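Local coordinates for protein 4-aminobutyrate transaminase (Acinetobacter baumannii, PDB 6WOP) that probably catalyses the pyridoxal-phosphate-dependent transfer of the amino group of 4-aminobutyrate to 2-oxoglutarate, at residues L236-E241 with L264-K269; A113-N118 with P276-V281. All blocks are in the same frame, centred on the assembly; numbering follows the deposited sequence.

Overall arrangement
Both contacts belong to the mixed sheet that runs from strand 104-109 to strand 167-170, their centres about 8 Å apart. Interaction 1 joins two parallel neighbours, strands 236-240 and 264-267; interaction 2 lays helix 112-127 over strand 278-283, the next strand across, antiparallel to them. Along the chain the order is 113-118, 236-241, 264-269, 276-281, so interaction 1 nests within the loop interaction 2 closes. Segment 264-269 is the shared element: it pairs with 236-241 on one edge and with 276-281 on the other, where Met-267 O and Gly-279 N probably hydrogen-bond; Thr-266 CG2 packs on Ala-115 O. Sheet and helix thus pack into one continuous, largely buried unit, consistent with a class-III aminotransferase large domain.

Interaction 1: residues L236-E241 with L264-K269; sequences LLVADE and LITMAK
Val-238 and Leu-264 cross obliquely on one face of a parallel strand pair, the CG2 methyl of Val-238 lying against CB and CD1 of Leu-264, 4.0 Å from that CD1. With CG1 anti to its backbone N (chi1 -178°), Val-238 turns CG2 toward the leucine. On the other face Ala-239 is the shallow spot: its short CB lies 4.2 Å from Ile-265 CG1. The second branch of the isoleucine, CG2, then runs alongside Glu-241, 3.9 Å from its CG, the two side chains pointing the same way. The glutamate's aliphatic part serves as packing here, while its carboxylate bonds to Ser-244 and to the backbone N of Ala-254 and Met-255.

Beneath these bumps two good bonds hold the middle of the ladder: Ala-239 N reaches Leu-264 O at 2.9 Å, and Thr-266 N reaches Ala-239 O at 3.0 Å. A weak bond lies at each end, Leu-264 N to Leu-237 O and Glu-241 N to Thr-266 O. Thr-266 OG1 donates to Asp-240 OD1 at 2.8 Å, meeting the carboxylate from above, 46° out of its plane. A threonine suits the place, since its methyl CG2 also lies 4.4 Å from Val-238 CG1. Asp-240 OD1 also receives Val-242 N and OD2 binds His-140 ND1, so several bonds fix the rotation of this buried acid.

This is a parallel pair inside the central sheet of the large domain, as in fold-type I aminotransferases. Helix 112-127 covers the face of Asp-240 and Thr-266 through Val-116 and Ala-119, strand 201-206 flanks 236-240, and strand 278-283 borders 264-267, with Val-281 against Ile-265.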
loop_
_atom_site.group_PDB
_atom_site.type_symbol
_atom_site.label_atom_id
_atom_site.label_comp_id
_atom_site.label_asym_id
_atom_site.label_seq_id
_atom_site.Cartn_x
_atom_site.Cartn_y
_atom_site.Cartn_z
ATOM N N LEU A 236 -15.588 11.281 -9.201
ATOM C CA LEU A 236 -15.419 12.732 -9.371
ATOM C C LEU A 236 -14.385 13.128 -10.422
ATOM O O LEU A 236 -13.329 12.512 -10.558
ATOM C CB LEU A 236 -14.999 13.399 -8.055
ATOM C CG LEU A 236 -16.106 13.209 -7.007
ATOM C CD1 LEU A 236 -15.559 13.633 -5.642
ATOM C CD2 LEU A 236 -17.458 13.978 -7.311
ATOM N N LEU A 237 -14.634 14.266 -11.099
ATOM C CA LEU A 237 -13.675 14.770 -12.071
ATOM C C LEU A 237 -12.977 15.967 -11.440
ATOM O O LEU A 237 -13.653 16.896 -11.013
ATOM C CB LEU A 237 -14.381 15.173 -13.357
ATOM C CG LEU A 237 -13.487 15.756 -14.483
ATOM C CD1 LEU A 237 -12.441 14.766 -14.907
ATOM C CD2 LEU A 237 -14.380 16.114 -15.735
ATOM N N VAL A 238 -11.646 15.935 -11.359
ATOM C CA VAL A 238 -10.877 17.018 -10.735
ATOM C C VAL A 238 -10.028 17.695 -11.800
ATOM O O VAL A 238 -9.225 17.032 -12.456
ATOM C CB VAL A 238 -9.970 16.483 -9.631
ATOM C CG1 VAL A 238 -9.192 17.672 -8.953
ATOM C CG2 VAL A 238 -10.840 15.717 -8.595
ATOM N N ALA A 239 -10.156 19.004 -11.952
ATOM C CA ALA A 239 -9.305 19.781 -12.855
ATOM C C ALA A 239 -8.178 20.385 -12.044
ATOM O O ALA A 239 -8.443 21.162 -11.137
ATOM C CB ALA A 239 -10.112 20.914 -13.510
ATOM N N ASP A 240 -6.929 20.038 -12.347
ATOM C CA ASP A 240 -5.787 20.628 -11.624
ATOM C C ASP A 240 -5.343 21.864 -12.402
ATOM O O ASP A 240 -4.698 21.760 -13.448
ATOM C CB ASP A 240 -4.657 19.613 -11.480
ATOM C CG ASP A 240 -3.424 20.187 -10.749
ATOM O OD1 ASP A 240 -3.449 21.353 -10.263
ATOM O OD2 ASP A 240 -2.434 19.475 -10.672
ATOM N N GLU A 241 -5.722 23.050 -11.903
ATOM C CA GLU A 241 -5.355 24.320 -12.499
ATOM C C GLU A 241 -4.286 25.058 -11.696
ATOM O O GLU A 241 -4.212 26.294 -11.724
ATOM C CB GLU A 241 -6.600 25.182 -12.639
ATOM C CG GLU A 241 -7.600 24.554 -13.590
ATOM C CD GLU A 241 -8.039 25.468 -14.663
ATOM O OE1 GLU A 241 -7.249 26.329 -15.134
ATOM O OE2 GLU A 241 -9.222 25.300 -15.070
ATOM N N LEU A 264 -14.384 19.386 -8.806
ATOM C CA LEU A 264 -13.381 20.043 -7.970
ATOM C C LEU A 264 -12.322 20.702 -8.851
ATOM O O LEU A 264 -11.922 20.141 -9.887
ATOM C CB LEU A 264 -12.682 19.035 -7.032
ATOM C CG LEU A 264 -13.612 18.316 -6.074
ATOM C CD1 LEU A 264 -13.013 17.037 -5.465
ATOM C CD2 LEU A 264 -13.906 19.311 -4.883
ATOM N N ILE A 265 -11.832 21.880 -8.440
ATOM C CA ILE A 265 -10.757 22.551 -9.171
ATOM C C ILE A 265 -9.672 22.947 -8.186
ATOM O O ILE A 265 -9.976 23.534 -7.137
ATOM C CB ILE A 265 -11.270 23.782 -9.936
ATOM C CG1 ILE A 265 -12.321 23.372 -10.957
ATOM C CG2 ILE A 265 -10.112 24.486 -10.615
ATOM C CD1 ILE A 265 -13.029 24.561 -11.634
ATOM N N THR A 266 -8.400 22.692 -8.532
ATOM C CA THR A 266 -7.348 23.122 -7.628
ATOM C C THR A 266 -6.679 24.377 -8.179
ATOM O O THR A 266 -6.613 24.573 -9.398
ATOM C CB THR A 266 -6.292 22.023 -7.439
ATOM O OG1 THR A 266 -5.749 21.636 -8.705
ATOM C CG2 THR A 266 -6.917 20.794 -6.782
ATOM N N MET A 267 -6.126 25.189 -7.273
ATOM C CA MET A 267 -5.514 26.478 -7.622
ATOM C C MET A 267 -4.283 26.688 -6.779
ATOM O O MET A 267 -4.259 26.325 -5.602
ATOM C CB MET A 267 -6.460 27.671 -7.308
ATOM C CG MET A 267 -7.833 27.539 -7.925
ATOM S SD MET A 267 -8.987 28.679 -7.142
ATOM C CE MET A 267 -9.415 27.829 -5.594
ATOM N N ALA A 268 -3.293 27.371 -7.352
ATOM C CA ALA A 268 -2.180 27.881 -6.552
ATOM C C ALA A 268 -1.391 28.859 -7.415
ATOM O O ALA A 268 -1.993 29.532 -8.261
ATOM C CB ALA A 268 -1.280 26.747 -6.054
ATOM N N LYS A 269 -0.060 28.902 -7.237
ATOM C CA LYS A 269 0.848 29.689 -8.063
ATOM C C LYS A 269 0.310 31.109 -8.254
ATOM O O LYS A 269 0.378 31.916 -7.327
ATOM C CB LYS A 269 1.106 28.966 -9.393
ATOM C CG LYS A 269 2.052 27.706 -9.201
ATOM C CD LYS A 269 2.393 27.099 -10.536
ATOM C CE LYS A 269 3.314 25.871 -10.394
ATOM N NZ LYS A 269 4.655 26.214 -10.756
HETATM O O HOH W 1 -4.051 28.347 -9.993
#

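Interaction 2: residues A113-N118 with P276-V281; sequences AEAVEN and PISGVV
Ala-115 is the knob of the helix that presses on strand 278-281, its methyl lying against both Ser-278 CB and Gly-279 O. CB is 3.5 Å from Gly-279 O and 3.8 Å from Ser-278 CB; a small residue on each side lets helix and strand axes approach to 7.1 Å. With CG1 anti to the backbone N (chi1 177°), Val-280 turns CG2 to the helix, a tight 3.2 Å from Ala-115 O, the closest approach between the segments. Ser-278 OG adds a weak hydrogen bond to Thr-111 O, just before the helix.

The flanks are looser. Asn-118 brings only CB near Val-280 CG2, at 4.4 Å, and turns its amide back on the helix: ND2 donates to Glu-114 O at 2.9 Å. That oxygen also accepts Asn-118 N, the two donors arriving from opposite faces of the carbonyl plane. At the partly exposed end, by the subunit interface, Glu-114 CB merely approaches Ser-278 OG, at 4.5 Å; its carboxylate binds Thr-110 N, and it packs on Thr-111 of the second subunit.

Nearby, Ala-113 N bonds a tartrate, probably from the crystallisation liquor. In related aminotransferases the start of this helix helps to hold the cofactor phosphate, and an anion here is consistent with such a site. The helix runs at 26° to strand 278-281 and packs on the face of the mixed sheet, as helices do in the large domain of fold-type I enzymes.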
loop_
_atom_site.group_PDB
_atom_site.type_symbol
_atom_site.label_atom_id
_atom_site.label_comp_id
_atom_site.label_asym_id
_atom_site.label_seq_id
_atom_site.Cartn_x
_atom_site.Cartn_y
_atom_site.Cartn_z
ATOM N N ALA A 113 0.696 21.350 -4.111
ATOM C CA ALA A 113 0.533 19.920 -3.751
ATOM C C ALA A 113 -0.554 19.733 -2.696
ATOM O O ALA A 113 -1.343 18.764 -2.748
ATOM C CB ALA A 113 1.869 19.354 -3.233
ATOM N N GLU A 114 -0.605 20.639 -1.695
ATOM C CA GLU A 114 -1.679 20.571 -0.696
ATOM C C GLU A 114 -3.031 20.717 -1.337
ATOM O O GLU A 114 -3.990 20.063 -0.933
ATOM C CB GLU A 114 -1.523 21.677 0.372
ATOM C CG GLU A 114 -0.904 21.285 1.592
ATOM C CD GLU A 114 -0.696 22.457 2.525
ATOM O OE1 GLU A 114 -0.691 23.580 2.079
ATOM O OE2 GLU A 114 -0.531 22.235 3.714
ATOM N N ALA A 115 -3.175 21.649 -2.276
ATOM C CA ALA A 115 -4.484 21.773 -2.942
ATOM C C ALA A 115 -4.871 20.464 -3.640
ATOM O O ALA A 115 -6.004 19.963 -3.478
ATOM C CB ALA A 115 -4.449 22.910 -3.958
ATOM N N VAL A 116 -3.931 19.884 -4.391
ATOM C CA VAL A 116 -4.205 18.587 -5.055
ATOM C C VAL A 116 -4.504 17.514 -4.011
ATOM O O VAL A 116 -5.457 16.728 -4.145
ATOM C CB VAL A 116 -3.023 18.171 -5.960
ATOM C CG1 VAL A 116 -3.367 16.768 -6.631
ATOM C CG2 VAL A 116 -2.836 19.166 -7.113
ATOM N N GLU A 117 -3.686 17.463 -2.957
ATOM C CA GLU A 117 -3.839 16.396 -1.960
ATOM C C GLU A 117 -5.169 16.536 -1.220
ATOM O O GLU A 117 -5.851 15.528 -0.950
ATOM C CB GLU A 117 -2.658 16.427 -1.003
ATOM C CG GLU A 117 -2.444 15.112 -0.280
ATOM C CD GLU A 117 -0.960 14.706 -0.109
ATOM O OE1 GLU A 117 -0.033 15.462 -0.492
ATOM O OE2 GLU A 117 -0.690 13.618 0.476
ATOM N N ASN A 118 -5.581 17.788 -0.920
ATOM C CA ASN A 118 -6.892 17.976 -0.306
ATOM C C ASN A 118 -8.029 17.724 -1.276
ATOM O O ASN A 118 -9.078 17.245 -0.858
ATOM C CB ASN A 118 -6.985 19.371 0.316
ATOM C CG ASN A 118 -6.312 19.407 1.664
ATOM O OD1 ASN A 118 -6.878 18.928 2.606
ATOM N ND2 ASN A 118 -5.080 19.961 1.756
ATOM N N PRO A 276 2.830 32.600 -0.803
ATOM C CA PRO A 276 2.376 31.181 -0.724
ATOM C C PRO A 276 0.918 31.079 -0.311
ATOM O O PRO A 276 0.541 31.425 0.827
ATOM C CB PRO A 276 3.305 30.554 0.322
ATOM C CG PRO A 276 4.577 31.366 0.219
ATOM C CD PRO A 276 4.059 32.808 -0.014
ATOM N N ILE A 277 0.109 30.532 -1.230
ATOM C CA ILE A 277 -1.274 30.166 -0.947
ATOM C C ILE A 277 -1.728 29.232 -2.056
ATOM O O ILE A 277 -1.242 29.316 -3.189
ATOM C CB ILE A 277 -2.171 31.434 -0.882
ATOM C CG1 ILE A 277 -3.637 31.088 -0.570
ATOM C CG2 ILE A 277 -2.107 32.226 -2.214
ATOM C CD1 ILE A 277 -4.540 32.329 -0.128
ATOM N N SER A 278 -2.754 28.417 -1.763
ATOM C CA SER A 278 -3.382 27.481 -2.712
ATOM C C SER A 278 -4.852 27.401 -2.361
ATOM O O SER A 278 -5.299 28.014 -1.382
ATOM C CB SER A 278 -2.772 26.076 -2.632
ATOM O OG SER A 278 -3.121 25.470 -1.392
ATOM N N GLY A 279 -5.650 26.704 -3.205
ATOM C CA GLY A 279 -7.025 26.481 -2.785
ATOM C C GLY A 279 -7.691 25.379 -3.583
ATOM O O GLY A 279 -7.176 24.930 -4.598
ATOM N N VAL A 280 -8.878 25.001 -3.124
ATOM C CA VAL A 280 -9.725 24.009 -3.772
ATOM C C VAL A 280 -11.082 24.643 -3.799
ATOM O O VAL A 280 -11.542 25.122 -2.755
ATOM C CB VAL A 280 -9.816 22.675 -3.007
ATOM C CG1 VAL A 280 -10.769 21.736 -3.717
ATOM C CG2 VAL A 280 -8.443 22.015 -2.918
ATOM N N VAL A 281 -11.717 24.660 -4.981
ATOM C CA VAL A 281 -13.104 25.115 -5.078
ATOM C C VAL A 281 -13.901 23.963 -5.677
ATOM O O VAL A 281 -13.359 23.204 -6.488
ATOM C CB VAL A 281 -13.224 26.411 -5.907
ATOM C CG1 VAL A 281 -12.622 26.252 -7.361
ATOM C CG2 VAL A 281 -14.690 26.936 -5.921
#